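Local coordinates for TAF6 (Antonospora locustae, PDB 4ATG), which probably serves as a TFIID subunit in transcription, its C-terminal HEAT-repeat domain taking part in formation of the Taf6-Taf9 complex, at residues S110-K115 and A153-S158. Numbering follows the deposited sequence.
Sequences SADIVK and ALYCLS
Ala111 and Cys156 bring helices 104-121 and 147-160 together, their CA atoms 4.9 Å apart and Ala111 CB 3.7 Å from Cys156 CB. The methyl of Ala111 touches two side chains of the other helix. Cys156 carries SG anti to its backbone N (chi1 -169°), which lays the sulfur alongside helix 104-121, 3.9 Å from Ala111 CB and 3.8 Å from Val114 CG1. Tyr155 meets the same methyl with its ring edge: CD2 lies 3.9 Å from Ala111 CB, which sits in the ring plane, so the methyl meets the rim and not the pi face. Further along the same edge Asp112 swings its carboxylate back toward the neighbouring helix, CG lying anti to its own carbonyl carbon. Its OD1 remains 4.1 Å from Tyr155 OH, too far for a hydrogen bond, with carboxylate and ring planes 60° apart. With an alanine in place of Tyr155 the ring is gone, which would probably open a gap beside the Ala111 methyl and leave the Asp112 carboxylate without its aromatic neighbour. One turn on, Ser158 OG donates to the backbone O of Tyr155 at 2.7 Å, a bond within helix 147-160. Leu136 and Val132 of helix 128-140 pack against Cys156 and Val114, respectively. The short segments approach to 9.2 Å between axes and run in the same general direction, 36° apart; such side-by-side packing of two helices separated in sequence by a third, here helix 128-140, is characteristic of an alpha-solenoid of HEAT repeats.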
ATOM      1  N   SER A 110      -1.183  -4.066   3.159  1.00 15.17           N
ATOM      2  CA  SER A 110      -0.696  -2.971   2.308  0.50 13.74           C
ATOM      3  C   SER A 110       0.756  -2.655   2.647  1.00 17.63           C
ATOM      4  O   SER A 110       1.545  -2.432   1.741  1.00 15.09           O
ATOM      5  CB  SER A 110      -1.541  -1.718   2.476  0.50 14.84           C
ATOM      6  OG  SER A 110      -1.040  -0.717   1.600  0.50 13.66           O
ATOM      7  N   ALA A 111       1.120  -2.661   3.968  1.00 15.47           N
ATOM      8  CA  ALA A 111       2.493  -2.379   4.423  1.00 15.68           C
ATOM      9  C   ALA A 111       3.481  -3.392   3.822  1.00 17.37           C
ATOM     10  O   ALA A 111       4.599  -3.015   3.461  1.00 16.16           O
ATOM     11  CB  ALA A 111       2.569  -2.421   5.953  1.00 17.79           C
ATOM     12  N   ASP A 112       3.052  -4.670   3.678  1.00 15.59           N
ATOM     13  CA  ASP A 112       3.855  -5.729   3.075  1.00 14.78           C
ATOM     14  C   ASP A 112       4.184  -5.408   1.615  1.00 16.47           C
ATOM     15  O   ASP A 112       5.296  -5.696   1.149  1.00 14.87           O
ATOM     16  CB  ASP A 112       3.122  -7.056   3.158  1.00 15.92           C
ATOM     17  CG  ASP A 112       2.959  -7.571   4.580  1.00 23.75           C
ATOM     18  OD1 ASP A 112       3.752  -7.152   5.464  1.00 24.11           O
ATOM     19  OD2 ASP A 112       2.050  -8.402   4.807  1.00 24.16           O
ATOM     20  N   ILE A 113       3.224  -4.803   0.895  1.00 13.88           N
ATOM     21  CA  ILE A 113       3.452  -4.436  -0.516  1.00 13.35           C
ATOM     22  C   ILE A 113       4.342  -3.227  -0.589  1.00 16.92           C
ATOM     23  O   ILE A 113       5.230  -3.177  -1.450  1.00 15.12           O
ATOM     24  CB  ILE A 113       2.127  -4.304  -1.335  1.00 15.74           C
ATOM     25  CG1 ILE A 113       1.233  -5.581  -1.123  1.00 15.02           C
ATOM     26  CG2 ILE A 113       2.449  -4.106  -2.860  1.00 16.48           C
ATOM     27  CD1 ILE A 113       1.898  -6.939  -1.433  1.00 17.08           C
ATOM     28  N   VAL A 114       4.150  -2.263   0.316  1.00 13.56           N
ATOM     29  CA  VAL A 114       5.063  -1.102   0.379  1.00 13.79           C
ATOM     30  C   VAL A 114       6.495  -1.604   0.598  1.00 17.22           C
ATOM     31  O   VAL A 114       7.430  -1.068  -0.006  1.00 18.12           O
ATOM     32  CB  VAL A 114       4.669  -0.093   1.483  1.00 17.65           C
ATOM     33  CG1 VAL A 114       5.761   0.972   1.707  1.00 17.90           C
ATOM     34  CG2 VAL A 114       3.336   0.569   1.165  1.00 16.93           C
ATOM     35  N   LYS A 115       6.669  -2.617   1.464  1.00 12.89           N
ATOM     36  CA  LYS A 115       8.004  -3.185   1.730  1.00 12.62           C
ATOM     37  C   LYS A 115       8.589  -3.816   0.466  1.00 16.16           C
ATOM     38  O   LYS A 115       9.756  -3.619   0.163  1.00 16.31           O
ATOM     39  CB  LYS A 115       7.967  -4.213   2.867  1.00 14.84           C
ATOM     40  CG  LYS A 115       9.296  -5.001   2.985  1.00 17.68           C
ATOM     41  CD  LYS A 115       9.292  -6.020   4.107  1.00 25.00           C
ATOM     42  CE  LYS A 115      10.576  -6.845   4.124  1.00 23.45           C
ATOM     43  NZ  LYS A 115      11.791  -5.977   4.049  1.00 23.98           N
ATOM     44  N   ALA A 153       1.512   2.965  10.484  1.00 21.84           N
ATOM     45  CA  ALA A 153       2.758   3.663  10.119  1.00 21.35           C
ATOM     46  C   ALA A 153       3.977   3.003  10.768  1.00 24.34           C
ATOM     47  O   ALA A 153       4.935   2.705  10.064  1.00 22.25           O
ATOM     48  CB  ALA A 153       2.679   5.125  10.506  1.00 22.51           C
ATOM     49  N   LEU A 154       3.914   2.716  12.085  1.00 20.61           N
ATOM     50  CA  LEU A 154       5.014   2.047  12.786  1.00 20.18           C
ATOM     51  C   LEU A 154       5.233   0.612  12.285  1.00 21.93           C
ATOM     52  O   LEU A 154       6.382   0.211  12.092  1.00 20.17           O
ATOM     53  CB  LEU A 154       4.786   2.037  14.314  1.00 21.05           C
ATOM     54  CG  LEU A 154       5.945   1.423  15.138  1.00 24.48           C
ATOM     55  CD1 LEU A 154       7.297   2.121  14.851  1.00 23.63           C
ATOM     56  CD2 LEU A 154       5.628   1.436  16.617  1.00 24.36           C
ATOM     57  N   TYR A 155       4.148  -0.152  12.072  1.00 19.78           N
ATOM     58  CA  TYR A 155       4.258  -1.524  11.558  1.00 19.20           C
ATOM     59  C   TYR A 155       5.016  -1.516  10.245  1.00 20.95           C
ATOM     60  O   TYR A 155       5.935  -2.309  10.081  1.00 19.82           O
ATOM     61  CB  TYR A 155       2.880  -2.173  11.351  1.00 21.21           C
ATOM     62  CG  TYR A 155       3.013  -3.596  10.864  1.00 24.09           C
ATOM     63  CD1 TYR A 155       3.292  -4.631  11.751  1.00 27.65           C
ATOM     64  CD2 TYR A 155       2.940  -3.898   9.506  1.00 24.45           C
ATOM     65  CE1 TYR A 155       3.482  -5.935  11.303  1.00 30.25           C
ATOM     66  CE2 TYR A 155       3.130  -5.206   9.045  1.00 25.79           C
ATOM     67  CZ  TYR A 155       3.396  -6.219   9.953  1.00 37.14           C
ATOM     68  OH  TYR A 155       3.568  -7.512   9.533  1.00 45.34           O
ATOM     69  N   CYS A 156       4.651  -0.603   9.325  1.00 18.34           N
ATOM     70  CA  CYS A 156       5.323  -0.515   8.026  1.00 18.26           C
ATOM     71  C   CYS A 156       6.807  -0.192   8.183  1.00 22.36           C
ATOM     72  O   CYS A 156       7.627  -0.912   7.619  1.00 22.22           O
ATOM     73  CB  CYS A 156       4.630   0.476   7.099  1.00 17.74           C
ATOM     74  SG  CYS A 156       5.207   0.391   5.388  1.00 20.57           S
ATOM     75  N   LEU A 157       7.153   0.828   9.012  1.00 17.92           N
ATOM     76  CA  LEU A 157       8.548   1.162   9.283  1.00 17.73           C
ATOM     77  C   LEU A 157       9.314  -0.043   9.818  1.00 20.04           C
ATOM     78  O   LEU A 157      10.446  -0.313   9.382  1.00 20.75           O
ATOM     79  CB  LEU A 157       8.631   2.283  10.332  1.00 18.26           C
ATOM     80  CG  LEU A 157       8.332   3.712   9.819  1.00 21.99           C
ATOM     81  CD1 LEU A 157       8.217   4.688  10.979  1.00 23.08           C
ATOM     82  CD2 LEU A 157       9.441   4.204   8.865  1.00 22.70           C
ATOM     83  N   SER A 158       8.683  -0.785  10.752  1.00 15.73           N
ATOM     84  CA  SER A 158       9.299  -1.923  11.438  1.00 17.16           C
ATOM     85  C   SER A 158       9.738  -3.062  10.511  1.00 21.80           C
ATOM     86  O   SER A 158      10.664  -3.809  10.851  1.00 20.48           O
ATOM     87  CB  SER A 158       8.362  -2.451  12.520  1.00 20.24           C
ATOM     88  OG  SER A 158       7.407  -3.380  12.027  1.00 22.42           O
TER